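Local coordinates for 2OG-Fe dioxygenase family protein (Methylibium petroleiphilum, PDB 3PL0) that is uncharacterised but probably acts as a dioxygenase, being built on the double-stranded beta-helix (cupin) fold of the 2OG-Fe dioxygenase family, at residues G63-R68 with D152-V157; C72-L77 with R141-A146; G169-A174 with D213-I218; V175-R180 with E204-V209. All coordinates share one frame; numbering follows the deposited sequence.

The four contacts trace how one curled antiparallel sheet is assembled from distant pieces of chain. Counting from the N terminus, 63-68 opens a long loop that contact 1 closes at 152-157; contact 2, between 72-77 and 141-146, lies wholly within that span and joins the same two strands, 65-77 and 141-152, about 29 Å away between centres. Contact 3 begins only afterwards, pairing 169-174 with 213-218, and encloses contact 4, between 175-180 and 204-209, on the continuing strand 172-181. No two loops cross. Packing of Trp142 on Phe172 joins contacts 2 and 3, while Ala174 on Val209 joins contacts 3 and 4.

Contact 1. Residues G63-R68 with D152-V157; sequences GHYRYR and DTEGGV
The phenol ring of Tyr65 lies against Gly155, whose CA sits over one ring face in a CH-pi contact, 3.6 Å from the ring centroid. Gly155 has no side chain, and a CB there would collide with the ring; its absence lets the CA come so close. One residue earlier, the His64 imidazole is covered on both faces: Thr153 CG2 stands over its centre, and the Val157 carbonyl carbon lies toward the rim of the opposite face. Thr153 turns its hydroxyl to Ala236 O, which leaves the methyl to meet the ring.

The backbones pair antiparallel at Tyr65 and Asp152, where Asp152 N gives a nearly straight bond of 2.8 Å to Tyr65 O (172°). The return is weaker, Tyr65 N dividing itself between Asp152 O and Gly155 O in two weak bonds. Past this pair the chain turns: Asp152 OD1 accepts from Glu154 N at 2.9 Å, an Asx turn, while OD2 holds a glycerol probably left by crystallisation. Glu154 CG lies between its backbone N and carbonyl carbon (chi1 59°), and the extended arm runs at about a right angle to the Tyr65 side chain, OE2 at the ring's edge, and takes the Tyr67 hydroxyl, OH to OE2 2.6 Å. A surface turn is thus held mainly by one straight backbone bond and one short phenol-carboxylate bond, with methyl and carbonyl carbon covering the imidazole.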
loop_
_atom_site.group_PDB
_atom_site.type_symbol
_atom_site.label_atom_id
_atom_site.label_comp_id
_atom_site.label_asym_id
_atom_site.label_seq_id
_atom_site.Cartn_x
_atom_site.Cartn_y
_atom_site.Cartn_z
ATOM N N GLY A 63 0.235 -18.339 -9.599
ATOM C CA GLY A 63 1.105 -17.231 -9.281
ATOM C C GLY A 63 2.012 -17.471 -8.070
ATOM O O GLY A 63 1.929 -18.505 -7.365
ATOM N N HIS A 64 2.900 -16.511 -7.831
ATOM C CA HIS A 64 3.799 -16.605 -6.711
ATOM C C HIS A 64 2.976 -16.647 -5.451
ATOM O O HIS A 64 1.882 -16.047 -5.359
ATOM C CB HIS A 64 4.761 -15.409 -6.637
ATOM C CG HIS A 64 5.892 -15.488 -7.611
ATOM N ND1 HIS A 64 6.329 -14.394 -8.335
ATOM C CD2 HIS A 64 6.614 -16.544 -8.052
ATOM C CE1 HIS A 64 7.323 -14.763 -9.121
ATOM N NE2 HIS A 64 7.500 -16.067 -8.990
ATOM N N TYR A 65 3.523 -17.332 -4.470
ATOM C CA TYR A 65 2.869 -17.506 -3.197
ATOM C C TYR A 65 2.711 -16.193 -2.465
ATOM O O TYR A 65 3.697 -15.410 -2.312
ATOM C CB TYR A 65 3.685 -18.433 -2.298
ATOM C CG TYR A 65 3.762 -19.884 -2.719
ATOM C CD1 TYR A 65 3.024 -20.389 -3.776
ATOM C CD2 TYR A 65 4.565 -20.763 -2.012
ATOM C CE1 TYR A 65 3.120 -21.749 -4.152
ATOM C CE2 TYR A 65 4.658 -22.117 -2.366
ATOM C CZ TYR A 65 3.937 -22.605 -3.432
ATOM O OH TYR A 65 4.039 -23.952 -3.754
ATOM N N ARG A 66 1.493 -15.975 -1.983
ATOM C CA ARG A 66 1.129 -14.731 -1.293
ATOM C C ARG A 66 0.779 -14.975 0.176
ATOM O O ARG A 66 0.026 -15.856 0.508
ATOM C CB ARG A 66 -0.045 -14.086 -2.012
ATOM C CG ARG A 66 -0.429 -12.718 -1.410
ATOM C CD ARG A 66 -1.190 -11.881 -2.385
ATOM N NE ARG A 66 -2.527 -12.421 -2.627
ATOM C CZ ARG A 66 -3.150 -12.355 -3.804
ATOM N NH1 ARG A 66 -2.543 -11.788 -4.840
ATOM N NH2 ARG A 66 -4.380 -12.849 -3.961
ATOM N N TYR A 67 1.391 -14.181 1.043
ATOM C CA TYR A 67 1.045 -14.099 2.441
ATOM C C TYR A 67 0.585 -12.700 2.796
ATOM O O TYR A 67 1.126 -11.691 2.283
ATOM C CB TYR A 67 2.265 -14.434 3.284
ATOM C CG TYR A 67 2.889 -15.777 2.938
ATOM C CD1 TYR A 67 3.772 -15.908 1.856
ATOM C CD2 TYR A 67 2.572 -16.908 3.662
ATOM C CE1 TYR A 67 4.323 -17.122 1.520
ATOM C CE2 TYR A 67 3.143 -18.127 3.335
ATOM C CZ TYR A 67 4.013 -18.231 2.280
ATOM O OH TYR A 67 4.536 -19.461 1.960
ATOM N N ARG A 68 -0.353 -12.621 3.729
ATOM C CA ARG A 68 -0.924 -11.343 4.114
ATOM C C ARG A 68 -1.682 -11.432 5.420
ATOM O O ARG A 68 -1.887 -12.509 6.000
ATOM C CB ARG A 68 -1.899 -10.863 3.034
ATOM C CG ARG A 68 -3.170 -11.713 2.943
ATOM C CD ARG A 68 -3.866 -11.594 1.646
ATOM N NE ARG A 68 -4.466 -10.271 1.465
ATOM C CZ ARG A 68 -4.989 -9.835 0.323
ATOM N NH1 ARG A 68 -5.024 -10.612 -0.751
ATOM N NH2 ARG A 68 -5.487 -8.602 0.265
ATOM N N ASP A 152 6.301 -14.450 -2.234
ATOM C CA ASP A 152 7.465 -15.341 -2.152
ATOM C C ASP A 152 7.538 -16.191 -3.412
ATOM O O ASP A 152 6.542 -16.815 -3.813
ATOM C CB ASP A 152 7.325 -16.246 -0.927
ATOM C CG ASP A 152 8.634 -16.852 -0.492
ATOM O OD1 ASP A 152 9.378 -17.376 -1.336
ATOM O OD2 ASP A 152 8.918 -16.811 0.710
ATOM N N THR A 153 8.719 -16.211 -4.029
ATOM C CA THR A 153 8.943 -16.922 -5.272
ATOM C C THR A 153 9.269 -18.415 -5.010
ATOM O O THR A 153 9.625 -19.138 -5.919
ATOM C CB THR A 153 10.054 -16.243 -6.114
ATOM O OG1 THR A 153 11.308 -16.366 -5.442
ATOM C CG2 THR A 153 9.776 -14.706 -6.337
ATOM N N GLU A 154 9.137 -18.900 -3.772
ATOM C CA GLU A 154 9.391 -20.342 -3.493
ATOM C C GLU A 154 8.477 -21.262 -4.245
ATOM O O GLU A 154 8.687 -22.489 -4.292
ATOM C CB GLU A 154 9.216 -20.659 -2.013
ATOM C CG GLU A 154 7.809 -20.326 -1.485
ATOM C CD GLU A 154 7.699 -20.271 0.063
ATOM O OE1 GLU A 154 8.558 -20.874 0.717
ATOM O OE2 GLU A 154 6.746 -19.635 0.614
ATOM N N GLY A 155 7.369 -20.711 -4.709
ATOM C CA GLY A 155 6.461 -21.447 -5.554
ATOM C C GLY A 155 5.746 -20.525 -6.518
ATOM O O GLY A 155 5.641 -19.331 -6.279
ATOM N N GLY A 156 5.268 -21.092 -7.619
ATOM C CA GLY A 156 4.493 -20.355 -8.580
ATOM C C GLY A 156 5.318 -19.628 -9.629
ATOM O O GLY A 156 6.540 -19.640 -9.580
ATOM N N VAL A 157 4.631 -19.029 -10.609
ATOM C CA VAL A 157 5.303 -18.271 -11.671
ATOM C C VAL A 157 4.650 -16.897 -11.762
ATOM O O VAL A 157 3.433 -16.779 -11.856
ATOM C CB VAL A 157 5.233 -18.974 -13.022
ATOM C CG1 VAL A 157 6.018 -18.163 -14.096
ATOM C CG2 VAL A 157 5.762 -20.463 -12.897
#

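Contact 2. Residues C72-L77 with R141-A146; sequences CFMQTL and RWYIEA
With CG anti to its backbone N (chi1 -168°), Met74 lies alongside Tyr143, pointing the same way, while Arg141, CG anti to the carbonyl carbon and extended as far as NE, passes across its end. The setting is an antiparallel strand pair in the double-stranded beta-helix of the cupin fold. The segments 72-77 and 141-146 run at 161° to one another, and four bonds join the hydrogen-bonded pairs Phe73-Ile144 and Gln75-Trp142; Ile144 N to Phe73 O, at 3.0 Å, is nearly straight (173°).

On the face that bears Met74, CG lies over the Tyr143 ring and the selenium sits 3.5 Å from Tyr143 CE2, an oblique Met-aromatic contact. Arg141 CD touches the same SE, also at 3.5 Å. Met74 is a selenomethionine modelled in two conformers, and the other may place the end differently. In this conformer an alanine in place of Arg141 would take away the CD methylene beside the selenium and would probably leave the end of Met74 freer to turn.

The other face, bearing Gln75 and Trp142, packs on helix 118-134. Gln75 NE2 bonds to Val125 O and Trp142 NE1 to Gly128 O, so both side chains are tied to that helix. Gln75 OE1 is buried with no polar partner in the model; it lies near the plane of the indole, at its edge, 3.6 Å from Trp142 CD1. Farther along this face, Phe73 turns its ring edge to Ala146, with CE1 4.1 Å from CB.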
loop_
_atom_site.group_PDB
_atom_site.type_symbol
_atom_site.label_atom_id
_atom_site.label_comp_id
_atom_site.label_asym_id
_atom_site.label_seq_id
_atom_site.Cartn_x
_atom_site.Cartn_y
_atom_site.Cartn_z
ATOM N N CYS A 72 -8.441 -2.930 9.869
ATOM C CA CYS A 72 -9.112 -1.693 9.478
ATOM C C CYS A 72 -9.212 -0.723 10.650
ATOM O O CYS A 72 -9.216 -1.120 11.846
ATOM C CB CYS A 72 -10.504 -1.985 8.928
ATOM S SG CYS A 72 -10.515 -3.106 7.479
ATOM N N PHE A 73 -9.322 0.550 10.284
ATOM C CA PHE A 73 -9.263 1.619 11.217
ATOM C C PHE A 73 -10.151 2.741 10.739
ATOM O O PHE A 73 -10.536 2.784 9.564
ATOM C CB PHE A 73 -7.822 2.125 11.334
ATOM C CG PHE A 73 -6.828 1.044 11.604
ATOM C CD1 PHE A 73 -6.341 0.255 10.554
ATOM C CD2 PHE A 73 -6.366 0.796 12.884
ATOM C CE1 PHE A 73 -5.437 -0.761 10.795
ATOM C CE2 PHE A 73 -5.453 -0.231 13.128
ATOM C CZ PHE A 73 -4.987 -1.014 12.065
HETATM N N MSE A 74 -10.460 3.629 11.682
HETATM C CA MSE A 74 -11.089 4.914 11.369
HETATM C C MSE A 74 -10.274 6.025 12.007
HETATM O O MSE A 74 -9.907 5.968 13.210
HETATM C CB MSE A 74 -12.560 4.981 11.818
HETATM C CG MSE A 74 -13.362 6.185 11.263
HETATM SE SE MSE A 74 -15.311 6.026 11.601
HETATM C CE MSE A 74 -15.242 6.257 13.555
ATOM N N GLN A 75 -9.979 7.018 11.184
ATOM C CA GLN A 75 -9.252 8.171 11.600
ATOM C C GLN A 75 -10.213 9.326 11.583
ATOM O O GLN A 75 -10.890 9.547 10.594
ATOM C CB GLN A 75 -8.122 8.474 10.651
ATOM C CG GLN A 75 -7.329 9.718 11.052
ATOM C CD GLN A 75 -6.167 10.020 10.122
ATOM O OE1 GLN A 75 -6.106 9.505 9.028
ATOM N NE2 GLN A 75 -5.257 10.904 10.557
ATOM N N THR A 76 -10.268 10.044 12.697
ATOM C CA THR A 76 -10.955 11.324 12.769
ATOM C C THR A 76 -9.913 12.438 12.724
ATOM O O THR A 76 -8.902 12.394 13.407
ATOM C CB THR A 76 -11.820 11.402 14.050
ATOM O OG1 THR A 76 -12.610 10.205 14.154
ATOM C CG2 THR A 76 -12.741 12.646 14.052
ATOM N N LEU A 77 -10.149 13.438 11.895
ATOM C CA LEU A 77 -9.178 14.507 11.709
ATOM C C LEU A 77 -9.194 15.648 12.731
ATOM O O LEU A 77 -8.120 16.136 13.096
ATOM C CB LEU A 77 -9.332 15.074 10.297
ATOM C CG LEU A 77 -8.862 14.044 9.265
ATOM C CD1 LEU A 77 -9.373 14.432 7.923
ATOM C CD2 LEU A 77 -7.319 13.941 9.270
ATOM N N ARG A 141 -13.620 12.067 8.407
ATOM C CA ARG A 141 -13.262 10.685 8.764
ATOM C C ARG A 141 -12.694 9.935 7.579
ATOM O O ARG A 141 -13.277 9.938 6.511
ATOM C CB ARG A 141 -14.466 9.864 9.252
ATOM C CG ARG A 141 -15.160 10.345 10.506
ATOM C CD ARG A 141 -16.251 9.367 10.876
ATOM N NE ARG A 141 -17.125 9.857 11.940
ATOM C CZ ARG A 141 -16.879 9.755 13.251
ATOM N NH1 ARG A 141 -15.759 9.179 13.701
ATOM N NH2 ARG A 141 -17.768 10.243 14.123
ATOM N N TRP A 142 -11.569 9.274 7.772
ATOM C CA TRP A 142 -11.084 8.293 6.829
ATOM C C TRP A 142 -11.364 6.869 7.313
ATOM O O TRP A 142 -11.158 6.533 8.480
ATOM C CB TRP A 142 -9.543 8.404 6.640
ATOM C CG TRP A 142 -9.025 9.600 5.859
ATOM C CD1 TRP A 142 -8.129 10.534 6.288
ATOM C CD2 TRP A 142 -9.334 9.932 4.516
ATOM N NE1 TRP A 142 -7.868 11.437 5.292
ATOM C CE2 TRP A 142 -8.618 11.102 4.197
ATOM C CE3 TRP A 142 -10.184 9.376 3.558
ATOM C CZ2 TRP A 142 -8.679 11.697 2.930
ATOM C CZ3 TRP A 142 -10.250 9.968 2.308
ATOM C CH2 TRP A 142 -9.505 11.114 2.010
ATOM N N TYR A 143 -11.779 6.029 6.382
ATOM C CA TYR A 143 -11.890 4.606 6.575
ATOM C C TYR A 143 -10.700 3.971 5.887
ATOM O O TYR A 143 -10.544 4.074 4.651
ATOM C CB TYR A 143 -13.191 4.088 5.979
ATOM C CG TYR A 143 -14.372 4.755 6.643
ATOM C CD1 TYR A 143 -14.804 6.000 6.235
ATOM C CD2 TYR A 143 -15.001 4.169 7.752
ATOM C CE1 TYR A 143 -15.890 6.645 6.894
ATOM C CE2 TYR A 143 -16.052 4.777 8.385
ATOM C CZ TYR A 143 -16.486 6.021 7.959
ATOM O OH TYR A 143 -17.529 6.636 8.584
ATOM N N ILE A 144 -9.855 3.356 6.707
ATOM C CA ILE A 144 -8.503 2.892 6.333
ATOM C C ILE A 144 -8.469 1.370 6.388
ATOM O O ILE A 144 -8.812 0.761 7.423
ATOM C CB ILE A 144 -7.429 3.440 7.337
ATOM C CG1 ILE A 144 -7.509 4.971 7.408
ATOM C CG2 ILE A 144 -6.014 2.930 7.006
ATOM C CD1 ILE A 144 -6.591 5.596 8.450
ATOM N N GLU A 145 -8.010 0.750 5.317
ATOM C CA GLU A 145 -7.650 -0.671 5.365
ATOM C C GLU A 145 -6.124 -0.833 5.242
ATOM O O GLU A 145 -5.480 -0.077 4.522
ATOM C CB GLU A 145 -8.365 -1.449 4.268
ATOM C CG GLU A 145 -9.901 -1.308 4.303
ATOM C CD GLU A 145 -10.667 -2.294 3.404
ATOM O OE1 GLU A 145 -10.374 -3.516 3.439
ATOM O OE2 GLU A 145 -11.608 -1.840 2.697
ATOM N N ALA A 146 -5.564 -1.771 6.000
ATOM C CA ALA A 146 -4.145 -2.052 5.955
ATOM C C ALA A 146 -3.953 -3.471 5.434
ATOM O O ALA A 146 -4.552 -4.400 5.968
ATOM C CB ALA A 146 -3.549 -1.914 7.309
#

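Contact 3. Residues G169-A174 with D213-I218; sequences GVDFVA and DDQQVI
Asp214 reaches into the bend at Gly169 and Val170, and this is the tight half of the contact. A chi1 of -161° turns the carboxylate away from its own amide and toward the backbone of Gly169 and Val170. OD2 takes Val170 N at 2.9 Å from above the carboxylate plane and Gly169 N in a weak bond of the same length. The main chain answers in the other direction, Asp214 N bonding to Asp171 O at 2.9 Å, while OD1 receives the backbone N of Asp168. One buried carboxylate therefore fixes three successive amides of the neighbouring turn. Beside it, the Phe172 ring crosses Asp213 obliquely, CD1 3.7 Å from Asp213 CA, and also stacks with Phe131 of helix 118-134.

The solvent side is looser. Gln215 is exposed, and although its NE2 comes within 3.3 Å of Asp171 OD1, the angle is too poor for a hydrogen bond; Asp171 instead has Ser247 N as its firm partner, through OD2. Behind it, the buried Asp213 takes Gln215 N on OD1 (3.0 Å), an Asx turn, and pairs with Arg135 through OD2.

Asp171 and Phe172 both face Tyr245, a classic beta bulge at the start of strand 172-181. Asp168 closes a His-Arg-Asp sequence that resembles the His-X-Asp iron-binding motif of 2OG-Fe dioxygenases, so this bend may lie beside the metal site expected of the family.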
loop_
_atom_site.group_PDB
_atom_site.type_symbol
_atom_site.label_atom_id
_atom_site.label_comp_id
_atom_site.label_asym_id
_atom_site.label_seq_id
_atom_site.Cartn_x
_atom_site.Cartn_y
_atom_site.Cartn_z
ATOM N N GLY A 169 -10.210 1.658 -5.867
ATOM C CA GLY A 169 -11.601 1.963 -5.580
ATOM C C GLY A 169 -11.809 2.793 -4.331
ATOM O O GLY A 169 -12.890 2.741 -3.742
ATOM N N VAL A 170 -10.781 3.568 -3.961
ATOM C CA VAL A 170 -10.780 4.352 -2.740
ATOM C C VAL A 170 -10.458 5.799 -3.112
ATOM O O VAL A 170 -10.450 6.151 -4.276
ATOM C CB VAL A 170 -9.762 3.759 -1.718
ATOM C CG1 VAL A 170 -10.162 2.328 -1.286
ATOM C CG2 VAL A 170 -8.312 3.748 -2.284
ATOM N N ASP A 171 -10.133 6.633 -2.144
ATOM C CA ASP A 171 -9.693 7.994 -2.435
ATOM C C ASP A 171 -8.169 8.112 -2.624
ATOM O O ASP A 171 -7.704 8.711 -3.598
ATOM C CB ASP A 171 -10.133 8.938 -1.341
ATOM C CG ASP A 171 -11.614 9.278 -1.452
ATOM O OD1 ASP A 171 -11.922 10.264 -2.155
ATOM O OD2 ASP A 171 -12.433 8.514 -0.911
ATOM N N PHE A 172 -7.416 7.595 -1.668
ATOM C CA PHE A 172 -5.939 7.638 -1.673
ATOM C C PHE A 172 -5.366 6.318 -1.225
ATOM O O PHE A 172 -5.994 5.588 -0.424
ATOM C CB PHE A 172 -5.401 8.750 -0.771
ATOM C CG PHE A 172 -5.826 10.105 -1.192
ATOM C CD1 PHE A 172 -5.140 10.781 -2.171
ATOM C CD2 PHE A 172 -6.957 10.701 -0.635
ATOM C CE1 PHE A 172 -5.545 12.023 -2.580
ATOM C CE2 PHE A 172 -7.368 11.934 -1.046
ATOM C CZ PHE A 172 -6.673 12.605 -2.011
ATOM N N VAL A 173 -4.206 5.983 -1.818
ATOM C CA VAL A 173 -3.444 4.811 -1.453
ATOM C C VAL A 173 -2.005 5.162 -1.116
ATOM O O VAL A 173 -1.395 6.064 -1.749
ATOM C CB VAL A 173 -3.489 3.770 -2.560
ATOM C CG1 VAL A 173 -2.653 2.543 -2.150
ATOM C CG2 VAL A 173 -4.963 3.371 -2.853
ATOM N N ALA A 174 -1.467 4.488 -0.095
ATOM C CA ALA A 174 -0.031 4.509 0.164
ATOM C C ALA A 174 0.482 3.113 0.045
ATOM O O ALA A 174 -0.015 2.204 0.711
ATOM C CB ALA A 174 0.290 5.024 1.556
ATOM N N ASP A 213 -3.175 9.275 -5.599
ATOM C CA ASP A 213 -4.554 9.745 -5.652
ATOM C C ASP A 213 -5.260 8.744 -6.527
ATOM O O ASP A 213 -5.150 8.728 -7.781
ATOM C CB ASP A 213 -4.614 11.134 -6.241
ATOM C CG ASP A 213 -6.029 11.661 -6.389
ATOM O OD1 ASP A 213 -7.024 10.902 -6.283
ATOM O OD2 ASP A 213 -6.123 12.866 -6.646
ATOM N N ASP A 214 -6.011 7.898 -5.863
ATOM C CA ASP A 214 -6.639 6.761 -6.524
ATOM C C ASP A 214 -7.688 7.140 -7.566
ATOM O O ASP A 214 -8.127 6.301 -8.336
ATOM C CB ASP A 214 -7.271 5.853 -5.477
ATOM C CG ASP A 214 -7.528 4.482 -5.998
ATOM O OD1 ASP A 214 -6.549 3.818 -6.449
ATOM O OD2 ASP A 214 -8.709 4.078 -5.993
ATOM N N GLN A 215 -8.098 8.402 -7.582
ATOM C CA GLN A 215 -9.035 8.890 -8.616
ATOM C C GLN A 215 -8.313 9.487 -9.838
ATOM O O GLN A 215 -8.952 9.858 -10.797
ATOM C CB GLN A 215 -10.012 9.923 -7.999
ATOM C CG GLN A 215 -10.914 9.291 -6.896
ATOM C CD GLN A 215 -11.924 10.275 -6.293
ATOM O OE1 GLN A 215 -12.005 11.440 -6.680
ATOM N NE2 GLN A 215 -12.678 9.800 -5.331
ATOM N N GLN A 216 -6.992 9.594 -9.796
ATOM C CA GLN A 216 -6.251 10.267 -10.872
ATOM C C GLN A 216 -5.187 9.421 -11.549
ATOM O O GLN A 216 -4.774 9.730 -12.648
ATOM C CB GLN A 216 -5.583 11.489 -10.293
ATOM C CG GLN A 216 -6.573 12.590 -9.958
ATOM C CD GLN A 216 -7.285 13.095 -11.196
ATOM O OE1 GLN A 216 -6.646 13.383 -12.209
ATOM N NE2 GLN A 216 -8.614 13.183 -11.131
ATOM N N VAL A 217 -4.719 8.369 -10.883
ATOM C CA VAL A 217 -3.677 7.512 -11.424
ATOM C C VAL A 217 -4.098 6.050 -11.238
ATOM O O VAL A 217 -5.024 5.724 -10.441
ATOM C CB VAL A 217 -2.313 7.780 -10.752
ATOM C CG1 VAL A 217 -1.874 9.228 -10.992
ATOM C CG2 VAL A 217 -2.396 7.464 -9.250
ATOM N N ILE A 218 -3.479 5.208 -12.058
ATOM C CA ILE A 218 -3.537 3.761 -11.909
ATOM C C ILE A 218 -2.106 3.232 -11.764
ATOM O O ILE A 218 -1.136 3.920 -12.085
ATOM C CB ILE A 218 -4.303 3.064 -13.048
ATOM C CG1 ILE A 218 -3.643 3.321 -14.424
ATOM C CG2 ILE A 218 -5.834 3.476 -13.029
ATOM C CD1 ILE A 218 -4.327 2.584 -15.558
#

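Contact 4. Residues V175-R180 with E204-V209; sequences VVFIGR and EQPWTV
Backbone bonds come first: Phe177 pairs with the turn through N to Thr208 O and through O to Trp207 N, both 2.8 Å, the former nearly straight (171°). The partner is a type II turn from Gln205 to Thr208, closed by Thr208 N and OG1, which both reach Gln205 O.

Among the apolar and ring contacts, a chi1 of 178° swings the Phe177 ring to the side of its own carbonyl, and one ring edge meets Gln205 O, 3.4 Å from CD2. Gly179 N lies over the centre of one face and Glu204 N toward the rim of the other. A serine at Phe177 would remove this filling between strand and loop and would probably leave the chain at Glu204 less firmly seated. Trp207, its NE1 held by Asp44, meets Ile178 CD1 at CZ3 (3.4 Å) and Val176 CG1 at CE3 (3.7 Å), both obliquely.

Charged groups lie at the outer end, where Arg180 NH2 forms a salt bridge of 2.9 Å with Glu204 OE2. One water accepts from Arg180 NE and donates to Glu204 O.

With two short backbone bonds and apolar cover of Trp207 within, the approach to strand 209-213 does not depend on its outer ion pair and water bridge alone.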
loop_
_atom_site.group_PDB
_atom_site.type_symbol
_atom_site.label_atom_id
_atom_site.label_comp_id
_atom_site.label_asym_id
_atom_site.label_seq_id
_atom_site.Cartn_x
_atom_site.Cartn_y
_atom_site.Cartn_z
ATOM N N VAL A 175 1.484 2.934 -0.804
ATOM C CA VAL A 175 2.242 1.681 -0.869
ATOM C C VAL A 175 3.590 1.902 -0.175
ATOM O O VAL A 175 4.431 2.678 -0.654
ATOM C CB VAL A 175 2.506 1.254 -2.306
ATOM C CG1 VAL A 175 3.303 -0.087 -2.325
ATOM C CG2 VAL A 175 1.182 1.111 -3.091
ATOM N N VAL A 176 3.813 1.206 0.931
ATOM C CA VAL A 176 5.042 1.377 1.717
ATOM C C VAL A 176 5.926 0.190 1.339
ATOM O O VAL A 176 5.481 -0.959 1.408
ATOM C CB VAL A 176 4.787 1.340 3.223
ATOM C CG1 VAL A 176 6.110 1.529 3.974
ATOM C CG2 VAL A 176 3.751 2.376 3.606
ATOM N N PHE A 177 7.147 0.461 0.880
ATOM C CA PHE A 177 8.100 -0.618 0.584
ATOM C C PHE A 177 8.753 -1.036 1.869
ATOM O O PHE A 177 9.327 -0.203 2.576
ATOM C CB PHE A 177 9.158 -0.187 -0.406
ATOM C CG PHE A 177 10.156 -1.245 -0.692
ATOM C CD1 PHE A 177 9.808 -2.333 -1.481
ATOM C CD2 PHE A 177 11.446 -1.151 -0.205
ATOM C CE1 PHE A 177 10.710 -3.345 -1.738
ATOM C CE2 PHE A 177 12.370 -2.157 -0.455
ATOM C CZ PHE A 177 11.998 -3.264 -1.219
ATOM N N ILE A 178 8.631 -2.318 2.209
ATOM C CA ILE A 178 9.085 -2.808 3.506
ATOM C C ILE A 178 10.454 -3.492 3.355
ATOM O O ILE A 178 11.340 -3.257 4.152
ATOM C CB ILE A 178 8.076 -3.740 4.081
ATOM C CG1 ILE A 178 6.751 -2.973 4.320
ATOM C CG2 ILE A 178 8.587 -4.476 5.328
ATOM C CD1 ILE A 178 6.805 -1.951 5.477
ATOM N N GLY A 179 10.599 -4.318 2.339
ATOM C CA GLY A 179 11.901 -4.885 2.009
ATOM C C GLY A 179 11.827 -5.877 0.887
ATOM O O GLY A 179 10.738 -6.207 0.404
ATOM N N ARG A 180 12.987 -6.385 0.472
ATOM C CA ARG A 180 13.049 -7.454 -0.492
ATOM C C ARG A 180 14.402 -8.171 -0.405
ATOM O O ARG A 180 15.373 -7.604 0.082
ATOM C CB ARG A 180 12.844 -6.909 -1.904
ATOM C CG ARG A 180 14.041 -6.147 -2.411
ATOM C CD ARG A 180 13.826 -5.687 -3.817
ATOM N NE ARG A 180 14.998 -4.942 -4.264
ATOM C CZ ARG A 180 15.298 -4.706 -5.534
ATOM N NH1 ARG A 180 14.532 -5.187 -6.504
ATOM N NH2 ARG A 180 16.397 -4.023 -5.825
ATOM N N GLU A 204 13.402 0.206 -3.548
ATOM C CA GLU A 204 14.529 -0.549 -3.030
ATOM C C GLU A 204 14.904 -0.246 -1.583
ATOM O O GLU A 204 15.480 -1.116 -0.935
ATOM C CB GLU A 204 15.769 -0.314 -3.910
ATOM C CG GLU A 204 15.573 -0.788 -5.348
ATOM C CD GLU A 204 16.824 -0.641 -6.236
ATOM O OE1 GLU A 204 17.572 0.343 -6.062
ATOM O OE2 GLU A 204 17.021 -1.510 -7.130
ATOM N N GLN A 205 14.616 0.954 -1.067
ATOM C CA GLN A 205 15.005 1.279 0.312
ATOM C C GLN A 205 13.809 1.151 1.233
ATOM O O GLN A 205 12.778 1.770 1.011
ATOM C CB GLN A 205 15.609 2.681 0.414
ATOM C CG GLN A 205 16.914 2.869 -0.369
ATOM C CD GLN A 205 17.946 1.799 -0.063
ATOM O OE1 GLN A 205 18.575 1.249 -0.976
ATOM N NE2 GLN A 205 18.113 1.481 1.218
ATOM N N PRO A 206 13.934 0.339 2.292
ATOM C CA PRO A 206 12.798 0.217 3.178
ATOM C C PRO A 206 12.287 1.546 3.671
ATOM O O PRO A 206 13.065 2.464 3.894
ATOM C CB PRO A 206 13.346 -0.610 4.323
ATOM C CG PRO A 206 14.351 -1.487 3.673
ATOM C CD PRO A 206 14.999 -0.624 2.641
ATOM N N TRP A 207 10.970 1.635 3.799
ATOM C CA TRP A 207 10.252 2.833 4.220
ATOM C C TRP A 207 10.240 3.906 3.144
ATOM O O TRP A 207 9.940 5.057 3.441
ATOM C CB TRP A 207 10.772 3.365 5.574
ATOM C CG TRP A 207 10.851 2.255 6.516
ATOM C CD1 TRP A 207 11.979 1.706 7.043
ATOM C CD2 TRP A 207 9.773 1.476 6.976
ATOM N NE1 TRP A 207 11.661 0.651 7.833
ATOM C CE2 TRP A 207 10.308 0.486 7.812
ATOM C CE3 TRP A 207 8.389 1.558 6.844
ATOM C CZ2 TRP A 207 9.522 -0.431 8.447
ATOM C CZ3 TRP A 207 7.616 0.647 7.480
ATOM C CH2 TRP A 207 8.167 -0.333 8.264
ATOM N N THR A 208 10.521 3.528 1.889
ATOM C CA THR A 208 10.154 4.369 0.792
ATOM C C THR A 208 8.637 4.214 0.623
ATOM O O THR A 208 8.123 3.090 0.658
ATOM C CB THR A 208 10.890 4.017 -0.534
ATOM O OG1 THR A 208 12.316 4.021 -0.313
ATOM C CG2 THR A 208 10.504 5.058 -1.621
ATOM N N VAL A 209 7.931 5.336 0.473
ATOM C CA VAL A 209 6.473 5.337 0.310
ATOM C C VAL A 209 5.962 5.977 -0.991
ATOM O O VAL A 209 6.323 7.076 -1.344
ATOM C CB VAL A 209 5.804 5.965 1.518
ATOM C CG1 VAL A 209 4.311 5.777 1.414
ATOM C CG2 VAL A 209 6.365 5.311 2.780
HETATM O O HOH W 1 16.554 -3.746 -1.941
#